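Local coordinates for S-adenosylmethionine:tRNA ribosyltransferase-isomerase (Thermotoga maritima, PDB 1VKY), which probably transfers and isomerises the ribose moiety of S-adenosylmethionine onto preQ1-modified tRNA, giving epoxyqueuosine in the queuosine pathway, at residues F18-P23 against H304-T309; T262-L267 against K294-L299; L285-P290 against L311-A316. One frame throughout, in Å; residues are numbered along the deposited sequence.

Interaction 1. Residues F18-P23 against H304-T309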
loop_
_atom_site.group_PDB
_atom_site.type_symbol
_atom_site.label_atom_id
_atom_site.label_comp_id
_atom_site.label_asym_id
_atom_site.label_seq_id
_atom_site.Cartn_x
_atom_site.Cartn_y
_atom_site.Cartn_z
ATOM N N PHE B 18 1.544 -25.569 1.414
ATOM C CA PHE B 18 2.032 -24.179 1.530
ATOM C C PHE B 18 1.119 -23.278 2.360
ATOM O O PHE B 18 1.269 -22.057 2.438
ATOM C CB PHE B 18 2.277 -23.638 0.122
ATOM C CG PHE B 18 3.290 -24.439 -0.629
ATOM C CD1 PHE B 18 2.894 -25.440 -1.504
ATOM C CD2 PHE B 18 4.648 -24.247 -0.406
ATOM C CE1 PHE B 18 3.801 -26.177 -2.174
ATOM C CE2 PHE B 18 5.563 -25.007 -1.081
ATOM C CZ PHE B 18 5.136 -25.975 -1.961
ATOM N N ASP B 19 0.178 -23.904 3.047
ATOM C CA ASP B 19 -0.684 -23.179 3.939
ATOM C C ASP B 19 0.076 -23.002 5.241
ATOM O O ASP B 19 0.894 -23.837 5.602
ATOM C CB ASP B 19 -1.955 -23.987 4.179
ATOM C CG ASP B 19 -3.108 -23.139 4.575
ATOM O OD1 ASP B 19 -3.044 -21.886 4.469
ATOM O OD2 ASP B 19 -4.148 -23.654 5.004
ATOM N N TYR B 20 -0.158 -21.898 5.932
ATOM C CA TYR B 20 0.363 -21.721 7.273
ATOM C C TYR B 20 -0.545 -20.685 7.889
ATOM O O TYR B 20 -1.266 -20.022 7.172
ATOM C CB TYR B 20 1.836 -21.270 7.264
ATOM C CG TYR B 20 2.063 -19.874 6.725
ATOM C CD1 TYR B 20 2.115 -18.781 7.592
ATOM C CD2 TYR B 20 2.251 -19.643 5.332
ATOM C CE1 TYR B 20 2.345 -17.474 7.099
ATOM C CE2 TYR B 20 2.485 -18.327 4.834
ATOM C CZ TYR B 20 2.494 -17.265 5.736
ATOM O OH TYR B 20 2.700 -15.994 5.327
ATOM N N GLU B 21 -0.543 -20.568 9.208
ATOM C CA GLU B 21 -1.488 -19.699 9.881
ATOM C C GLU B 21 -0.863 -18.347 10.053
ATOM O O GLU B 21 0.122 -18.217 10.760
ATOM C CB GLU B 21 -1.888 -20.264 11.269
ATOM N N LEU B 22 -1.429 -17.351 9.387
ATOM C CA LEU B 22 -0.910 -15.979 9.409
ATOM C C LEU B 22 -1.929 -15.074 10.136
ATOM O O LEU B 22 -2.985 -14.779 9.550
ATOM C CB LEU B 22 -0.746 -15.462 7.980
ATOM C CG LEU B 22 -0.281 -14.016 7.776
ATOM C CD1 LEU B 22 0.917 -13.689 8.676
ATOM C CD2 LEU B 22 0.027 -13.684 6.285
ATOM N N PRO B 23 -1.628 -14.619 11.358
ATOM C CA PRO B 23 -2.520 -13.673 12.033
ATOM C C PRO B 23 -2.693 -12.424 11.163
ATOM O O PRO B 23 -1.701 -11.822 10.727
ATOM C CB PRO B 23 -1.799 -13.359 13.352
ATOM C CG PRO B 23 -0.856 -14.494 13.549
ATOM C CD PRO B 23 -0.439 -14.901 12.175
ATOM N N HIS B 304 5.665 -13.915 2.012
ATOM C CA HIS B 304 4.535 -14.105 1.116
ATOM C C HIS B 304 3.376 -14.754 1.845
ATOM O O HIS B 304 3.546 -15.283 2.912
ATOM C CB HIS B 304 4.974 -14.899 -0.105
ATOM C CG HIS B 304 6.195 -14.316 -0.781
ATOM N ND1 HIS B 304 6.169 -13.099 -1.424
ATOM C CD2 HIS B 304 7.484 -14.737 -0.828
ATOM C CE1 HIS B 304 7.382 -12.810 -1.874
ATOM N NE2 HIS B 304 8.197 -13.789 -1.526
ATOM N N LEU B 305 2.189 -14.715 1.247
ATOM C CA LEU B 305 0.988 -15.160 1.920
ATOM C C LEU B 305 0.838 -16.677 1.831
ATOM O O LEU B 305 1.360 -17.310 0.869
ATOM C CB LEU B 305 -0.210 -14.437 1.264
ATOM C CG LEU B 305 -0.226 -12.887 1.308
ATOM C CD1 LEU B 305 -1.289 -12.294 0.372
ATOM C CD2 LEU B 305 -0.460 -12.430 2.750
ATOM N N PRO B 306 0.098 -17.262 2.785
ATOM C CA PRO B 306 -0.260 -18.664 2.729
ATOM C C PRO B 306 -0.771 -19.059 1.373
ATOM O O PRO B 306 -1.545 -18.324 0.731
ATOM C CB PRO B 306 -1.382 -18.799 3.781
ATOM C CG PRO B 306 -1.116 -17.709 4.777
ATOM C CD PRO B 306 -0.479 -16.605 3.982
ATOM N N ARG B 307 -0.261 -20.194 0.899
ATOM C CA ARG B 307 -0.713 -20.785 -0.355
ATOM C C ARG B 307 -0.353 -19.968 -1.588
ATOM O O ARG B 307 -0.814 -20.302 -2.671
ATOM C CB ARG B 307 -2.246 -21.023 -0.332
ATOM C CG ARG B 307 -2.771 -21.896 0.853
ATOM C CD ARG B 307 -4.307 -21.908 0.976
ATOM N NE ARG B 307 -4.722 -20.936 2.000
ATOM C CZ ARG B 307 -5.444 -19.828 1.810
ATOM N NH1 ARG B 307 -5.956 -19.481 0.628
ATOM N NH2 ARG B 307 -5.676 -19.066 2.858
ATOM N N SER B 308 0.456 -18.910 -1.484
ATOM C CA SER B 308 0.713 -18.108 -2.685
ATOM C C SER B 308 1.692 -18.834 -3.594
ATOM O O SER B 308 2.567 -19.574 -3.097
ATOM C CB SER B 308 1.352 -16.776 -2.339
ATOM O OG SER B 308 2.415 -17.006 -1.459
ATOM N N THR B 309 1.645 -18.538 -4.887
ATOM C CA THR B 309 2.677 -19.056 -5.773
ATOM C C THR B 309 4.037 -18.461 -5.470
ATOM O O THR B 309 5.047 -19.080 -5.776
ATOM C CB THR B 309 2.344 -18.855 -7.247
ATOM O OG1 THR B 309 2.143 -17.457 -7.493
ATOM C CG2 THR B 309 1.055 -19.502 -7.612
#

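Interaction 2. Residues T262-L267 against K294-L299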
loop_
_atom_site.group_PDB
_atom_site.type_symbol
_atom_site.label_atom_id
_atom_site.label_comp_id
_atom_site.label_asym_id
_atom_site.label_seq_id
_atom_site.Cartn_x
_atom_site.Cartn_y
_atom_site.Cartn_z
ATOM N N THR B 262 10.265 -11.519 -9.028
ATOM C CA THR B 262 10.226 -11.166 -10.480
ATOM C C THR B 262 11.612 -11.309 -11.107
ATOM O O THR B 262 11.769 -11.903 -12.168
ATOM C CB THR B 262 9.713 -9.752 -10.690
ATOM O OG1 THR B 262 8.367 -9.688 -10.216
ATOM C CG2 THR B 262 9.603 -9.412 -12.199
ATOM N N THR B 263 12.628 -10.749 -10.461
ATOM C CA THR B 263 13.995 -10.935 -10.927
ATOM C C THR B 263 14.354 -12.421 -11.089
ATOM O O THR B 263 14.958 -12.823 -12.091
ATOM C CB THR B 263 14.957 -10.280 -9.941
ATOM O OG1 THR B 263 14.724 -8.863 -9.887
ATOM C CG2 THR B 263 16.393 -10.421 -10.427
ATOM N N VAL B 264 13.999 -13.229 -10.089
ATOM C CA VAL B 264 14.275 -14.690 -10.166
ATOM C C VAL B 264 13.668 -15.318 -11.381
ATOM O O VAL B 264 14.331 -16.056 -12.068
ATOM C CB VAL B 264 13.749 -15.416 -8.927
ATOM C CG1 VAL B 264 13.880 -16.941 -9.081
ATOM C CG2 VAL B 264 14.485 -14.948 -7.693
ATOM N N ARG B 265 12.381 -15.061 -11.635
ATOM C CA ARG B 265 11.706 -15.677 -12.779
ATOM C C ARG B 265 12.328 -15.237 -14.065
ATOM O O ARG B 265 12.505 -16.043 -14.967
ATOM C CB ARG B 265 10.191 -15.375 -12.774
ATOM C CG ARG B 265 9.450 -15.837 -11.504
ATOM C CD ARG B 265 7.858 -15.605 -11.505
ATOM N NE ARG B 265 7.508 -14.791 -12.662
ATOM C CZ ARG B 265 7.145 -13.519 -12.652
ATOM N NH1 ARG B 265 6.987 -12.857 -11.514
ATOM N NH2 ARG B 265 6.926 -12.902 -13.819
ATOM N N THR B 266 12.739 -13.976 -14.169
ATOM C CA THR B 266 13.402 -13.512 -15.391
ATOM C C THR B 266 14.733 -14.176 -15.617
ATOM O O THR B 266 15.014 -14.667 -16.705
ATOM C CB THR B 266 13.564 -11.947 -15.351
ATOM O OG1 THR B 266 12.254 -11.361 -15.531
ATOM C CG2 THR B 266 14.400 -11.457 -16.559
ATOM N N LEU B 267 15.573 -14.203 -14.591
ATOM C CA LEU B 267 16.871 -14.822 -14.717
ATOM C C LEU B 267 16.846 -16.343 -14.964
ATOM O O LEU B 267 17.653 -16.864 -15.763
ATOM C CB LEU B 267 17.709 -14.507 -13.490
ATOM C CG LEU B 267 18.113 -13.027 -13.279
ATOM C CD1 LEU B 267 18.826 -13.001 -11.917
ATOM C CD2 LEU B 267 18.982 -12.465 -14.383
ATOM N N LYS B 294 19.795 -21.956 -11.782
ATOM C CA LYS B 294 20.976 -21.892 -12.614
ATOM C C LYS B 294 21.703 -20.560 -12.574
ATOM O O LYS B 294 22.900 -20.475 -12.865
ATOM C CB LYS B 294 20.586 -22.199 -14.053
ATOM C CG LYS B 294 20.120 -23.634 -14.213
ATOM C CD LYS B 294 19.663 -23.937 -15.670
ATOM C CE LYS B 294 19.417 -25.456 -15.872
ATOM N NZ LYS B 294 20.195 -26.385 -14.939
ATOM N N LEU B 295 21.007 -19.494 -12.276
ATOM C CA LEU B 295 21.652 -18.179 -12.273
ATOM C C LEU B 295 21.610 -17.499 -10.910
ATOM O O LEU B 295 22.536 -16.780 -10.514
ATOM C CB LEU B 295 21.044 -17.240 -13.321
ATOM C CG LEU B 295 21.688 -17.123 -14.686
ATOM C CD1 LEU B 295 21.019 -16.093 -15.512
ATOM C CD2 LEU B 295 23.222 -16.867 -14.637
ATOM N N VAL B 296 20.612 -17.789 -10.129
ATOM C CA VAL B 296 20.450 -17.065 -8.857
ATOM C C VAL B 296 21.158 -17.776 -7.693
ATOM O O VAL B 296 20.802 -18.909 -7.366
ATOM C CB VAL B 296 18.970 -16.928 -8.560
ATOM C CG1 VAL B 296 18.749 -16.172 -7.205
ATOM C CG2 VAL B 296 18.251 -16.231 -9.690
ATOM N N ASP B 297 22.144 -17.116 -7.075
ATOM C CA ASP B 297 22.905 -17.714 -5.944
ATOM C C ASP B 297 22.354 -17.370 -4.566
ATOM O O ASP B 297 22.620 -18.068 -3.577
ATOM C CB ASP B 297 24.368 -17.300 -5.993
ATOM C CG ASP B 297 25.004 -17.610 -7.338
ATOM O OD1 ASP B 297 24.863 -18.752 -7.807
ATOM O OD2 ASP B 297 25.619 -16.760 -8.016
ATOM N N ALA B 298 21.609 -16.280 -4.496
ATOM C CA ALA B 298 21.005 -15.785 -3.270
ATOM C C ALA B 298 19.796 -14.950 -3.607
ATOM O O ALA B 298 19.649 -14.499 -4.728
ATOM C CB ALA B 298 22.004 -14.991 -2.475
ATOM N N LEU B 299 18.909 -14.725 -2.638
ATOM C CA LEU B 299 17.599 -14.125 -2.957
ATOM C C LEU B 299 17.156 -13.200 -1.811
ATOM O O LEU B 299 17.153 -13.643 -0.673
ATOM C CB LEU B 299 16.543 -15.218 -3.190
ATOM C CG LEU B 299 15.052 -14.764 -3.312
ATOM C CD1 LEU B 299 14.930 -13.796 -4.452
ATOM C CD2 LEU B 299 14.125 -15.864 -3.540
#

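Interaction 3. Residues L285-P290 against L311-A316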
loop_
_atom_site.group_PDB
_atom_site.type_symbol
_atom_site.label_atom_id
_atom_site.label_comp_id
_atom_site.label_asym_id
_atom_site.label_seq_id
_atom_site.Cartn_x
_atom_site.Cartn_y
_atom_site.Cartn_z
ATOM N N LEU B 285 7.371 -19.299 -16.981
ATOM C CA LEU B 285 8.044 -20.283 -16.116
ATOM C C LEU B 285 7.369 -20.352 -14.780
ATOM O O LEU B 285 7.163 -19.302 -14.155
ATOM C CB LEU B 285 9.521 -19.904 -15.953
ATOM C CG LEU B 285 10.350 -20.824 -15.026
ATOM C CD1 LEU B 285 10.415 -22.245 -15.568
ATOM C CD2 LEU B 285 11.762 -20.271 -14.887
ATOM N N PHE B 286 6.997 -21.563 -14.346
ATOM C CA PHE B 286 6.395 -21.786 -13.056
ATOM C C PHE B 286 7.395 -22.546 -12.162
ATOM O O PHE B 286 7.760 -23.669 -12.478
ATOM C CB PHE B 286 5.088 -22.602 -13.194
ATOM C CG PHE B 286 4.419 -22.882 -11.891
ATOM C CD1 PHE B 286 3.849 -21.871 -11.175
ATOM C CD2 PHE B 286 4.396 -24.142 -11.357
ATOM C CE1 PHE B 286 3.267 -22.106 -9.959
ATOM C CE2 PHE B 286 3.796 -24.377 -10.130
ATOM C CZ PHE B 286 3.225 -23.360 -9.455
ATOM N N ILE B 287 7.848 -21.910 -11.080
ATOM C CA ILE B 287 8.874 -22.432 -10.213
ATOM C C ILE B 287 8.196 -23.018 -8.972
ATOM O O ILE B 287 7.447 -22.340 -8.269
ATOM C CB ILE B 287 9.896 -21.349 -9.847
ATOM C CG1 ILE B 287 10.532 -20.782 -11.112
ATOM C CG2 ILE B 287 10.883 -21.882 -8.793
ATOM C CD1 ILE B 287 11.464 -19.563 -10.877
ATOM N N TYR B 288 8.471 -24.293 -8.736
ATOM C CA TYR B 288 7.827 -25.083 -7.690
ATOM C C TYR B 288 8.856 -26.119 -7.230
ATOM O O TYR B 288 9.643 -26.599 -8.062
ATOM C CB TYR B 288 6.613 -25.757 -8.330
ATOM C CG TYR B 288 5.691 -26.486 -7.400
ATOM C CD1 TYR B 288 4.669 -25.818 -6.738
ATOM C CD2 TYR B 288 5.836 -27.867 -7.174
ATOM C CE1 TYR B 288 3.820 -26.470 -5.861
ATOM C CE2 TYR B 288 4.969 -28.538 -6.267
ATOM C CZ TYR B 288 3.947 -27.826 -5.634
ATOM O OH TYR B 288 3.037 -28.423 -4.751
ATOM N N PRO B 289 8.875 -26.505 -5.959
ATOM C CA PRO B 289 9.950 -27.406 -5.460
ATOM C C PRO B 289 9.773 -28.831 -5.991
ATOM O O PRO B 289 8.652 -29.254 -6.127
ATOM C CB PRO B 289 9.743 -27.414 -3.952
ATOM C CG PRO B 289 8.656 -26.491 -3.656
ATOM C CD PRO B 289 7.911 -26.198 -4.907
ATOM N N PRO B 290 10.833 -29.574 -6.301
ATOM C CA PRO B 290 12.201 -29.117 -6.267
ATOM C C PRO B 290 12.606 -28.354 -7.548
ATOM O O PRO B 290 12.144 -28.683 -8.642
ATOM C CB PRO B 290 12.973 -30.437 -6.151
ATOM C CG PRO B 290 12.187 -31.345 -6.960
ATOM C CD PRO B 290 10.750 -31.004 -6.680
ATOM N N LEU B 311 5.243 -17.967 -2.415
ATOM C CA LEU B 311 5.729 -18.843 -1.355
ATOM C C LEU B 311 6.239 -20.154 -1.942
ATOM O O LEU B 311 7.292 -20.689 -1.533
ATOM C CB LEU B 311 4.611 -19.092 -0.294
ATOM C CG LEU B 311 4.992 -20.022 0.834
ATOM C CD1 LEU B 311 6.321 -19.597 1.482
ATOM C CD2 LEU B 311 3.834 -20.099 1.850
ATOM N N MET B 312 5.553 -20.669 -2.947
ATOM C CA MET B 312 6.024 -21.889 -3.618
ATOM C C MET B 312 7.404 -21.670 -4.290
ATOM O O MET B 312 8.270 -22.537 -4.243
ATOM C CB MET B 312 5.022 -22.375 -4.659
ATOM C CG MET B 312 3.659 -22.811 -4.086
ATOM S SD MET B 312 2.478 -22.968 -5.443
ATOM C CE MET B 312 0.989 -23.191 -4.441
ATOM N N LEU B 313 7.611 -20.502 -4.891
ATOM C CA LEU B 313 8.911 -20.199 -5.521
ATOM C C LEU B 313 10.008 -20.124 -4.461
ATOM O O LEU B 313 11.067 -20.692 -4.624
ATOM C CB LEU B 313 8.809 -18.882 -6.272
ATOM C CG LEU B 313 9.998 -18.301 -7.046
ATOM C CD1 LEU B 313 9.487 -17.287 -8.093
ATOM C CD2 LEU B 313 10.997 -17.645 -6.128
ATOM N N VAL B 314 9.779 -19.386 -3.382
ATOM C CA VAL B 314 10.778 -19.275 -2.334
ATOM C C VAL B 314 11.061 -20.632 -1.671
ATOM O O VAL B 314 12.203 -20.956 -1.330
ATOM C CB VAL B 314 10.374 -18.207 -1.281
ATOM C CG1 VAL B 314 11.356 -18.161 -0.198
ATOM C CG2 VAL B 314 10.302 -16.844 -1.955
ATOM N N ALA B 315 10.034 -21.453 -1.514
ATOM C CA ALA B 315 10.220 -22.808 -1.003
ATOM C C ALA B 315 11.135 -23.619 -1.931
ATOM O O ALA B 315 12.004 -24.364 -1.471
ATOM C CB ALA B 315 8.837 -23.495 -0.862
ATOM N N ALA B 316 10.986 -23.444 -3.242
ATOM C CA ALA B 316 11.864 -24.143 -4.160
ATOM C C ALA B 316 13.284 -23.641 -3.910
ATOM O O ALA B 316 14.237 -24.400 -4.009
ATOM C CB ALA B 316 11.463 -23.913 -5.589
#

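Interaction 1. Residues F18-P23 against H304-T309
Two loops meet here through a proline laid on a tyrosine ring and a few polar bonds: the extended N-terminal segment 18-23 and the turn that carries the chain from strand 298-302 into helix 309-318. Pro306 lies over one face of Tyr20, its CG 3.8 Å from the ring centroid and displaced toward the rim, a CH-pi contact. Tyr20 CG sits between its own backbone N and carbonyl carbon (chi1 68°), which sends the ring across the proline at about a right angle and brings OH to His304 O, a 2.7 Å hydrogen bond in the carbonyl plane. Replacing Tyr20 by alanine would probably leave Pro306 without a ring beneath it and His304 O without its hydroxyl partner. Two residues on, Leu22 CD2 fills in against Leu305 CD2 and Pro306 CD, both at 3.8 Å. Backbone and charge add to these apolar contacts: Arg307 N donates to Phe18 O at 2.9 Å, and Arg307 NE forms a salt bridge with Asp19 OD1 at 3.1 Å. That oxygen lies near the guanidinium plane but is approached from above the carboxylate, the two planes being 82° apart. Pro24 of the second subunit touches Arg307. Leu305 to Ser308 is a type II beta turn, whose Leu305 O accepts from both Ser308 N and Ser308 OG; the same hydroxyl caps Leu311 N at the start of the helix. Tyr327 of helix 320-332 meets Tyr20 edge-to-face, and Leu311 of helix 309-318 also packs on Tyr20.

Interaction 2. Residues T262-L267 against K294-L299
Val264 and Leu267, one turn apart on helix 261-270, face the chain as it runs from loop into strand 298-302. Val264 CG2 presses on Leu299 CD1 at 3.5 Å, tighter than ordinary van der Waals contact, and the two side chains cross at about a right angle. Leu299 reaches the helix because its CG stands opposite the backbone N (chi1 170°), which carries the branch end nearer than its CB direction alone would suggest. Val296 enters between the two helix residues: its CG2 is 4.0 Å from Leu267 CD1 and, more loosely, 4.5 Å from Val264 CG2. At the loop end, Leu295 CD1 rests on the helix backbone, 3.5 Å from Leu267 O, and lies 4.2 Å from Leu267 CB.

Beyond this apolar layer, Glu268, the next residue of the helix, receives the backbone N atoms of Lys294, Leu295 and Val296 on its carboxylate and so fixes the loop against the helix. Asp297 is held by a salt bridge to Arg250 of helix 240-252 and by Ile256 N of strand 256-259, whose Ala258 packs on both Val264 and Val296. Phe317 of helix 309-318 closes over Val296 and Leu299. The direct contact is thus made of aliphatic branches whose fit depends on shape, while the loop's course is probably held by the carboxylate of Glu268.

Interaction 3. Residues L285-P290 against L311-A316
Met312 reaches from helix 309-318 with its sulfur beside the rim of Tyr288, where SD lies 3.8 Å from CE1 and almost exactly in the ring plane, 88° off the normal. The same sulfur approaches the edge of Phe286, 4.1 Å from CZ, so one thioether makes Met-aromatic contacts with two rings. Its chain is extended beyond CG (chi2 166°, chi3 -171°), which lets SD reach out from the helix to both. Tyr288 CB starts away from the helix, yet the ring returns to it, and CD1 also meets Met312 CB.

Next along the loop Pro289 CD packs over one face of the Tyr288 ring, toward its rim, and lies 3.7 Å from Met312 O. Its CG touches Ala315 CB, and its ring rides over the backbone of Ala316. The methyl of Ala316 sits in the groove between proline and isoleucine: CB is 3.7 Å from Pro289 N and 3.8 Å from Ile287 CG2. Ile287 points at the helix and crosses Leu313 obliquely, CG2 to CG at 4.1 Å; Val264 of helix 261-270 and Phe293 cover it further.

The small side chain of Ala316 probably allows the close approach of the extended loop 285-290, the CA atoms of Pro289 and Ala316 being 4.0 Å apart. The contact is probably held mainly by dispersion, with soft sulfur against ring edges where it is more exposed, and close aliphatic fit around buried Ile287 and Leu313.

From the N terminus, segment 18-23 pairs with 304-309, so interaction 1 closes a loop of 280 residues and ties the start of the chain to the entry of helix 309-318. Interaction 2 is nested inside that loop and joins helix 261-270 to the approach to strand 298-302 across 26 residues. Interaction 3 crosses both: it closes a loop of 20 residues, tying 285-290, in the loop before strand 298-302, to helix 309-318. That helix is shared ground, since Phe18 packs on Ala315 and Leu311, and His304 on Val314, while Arg265 and Val264 meet Leu313. Interactions 1 and 2 do not touch, their nearest atoms being about 7 Å apart.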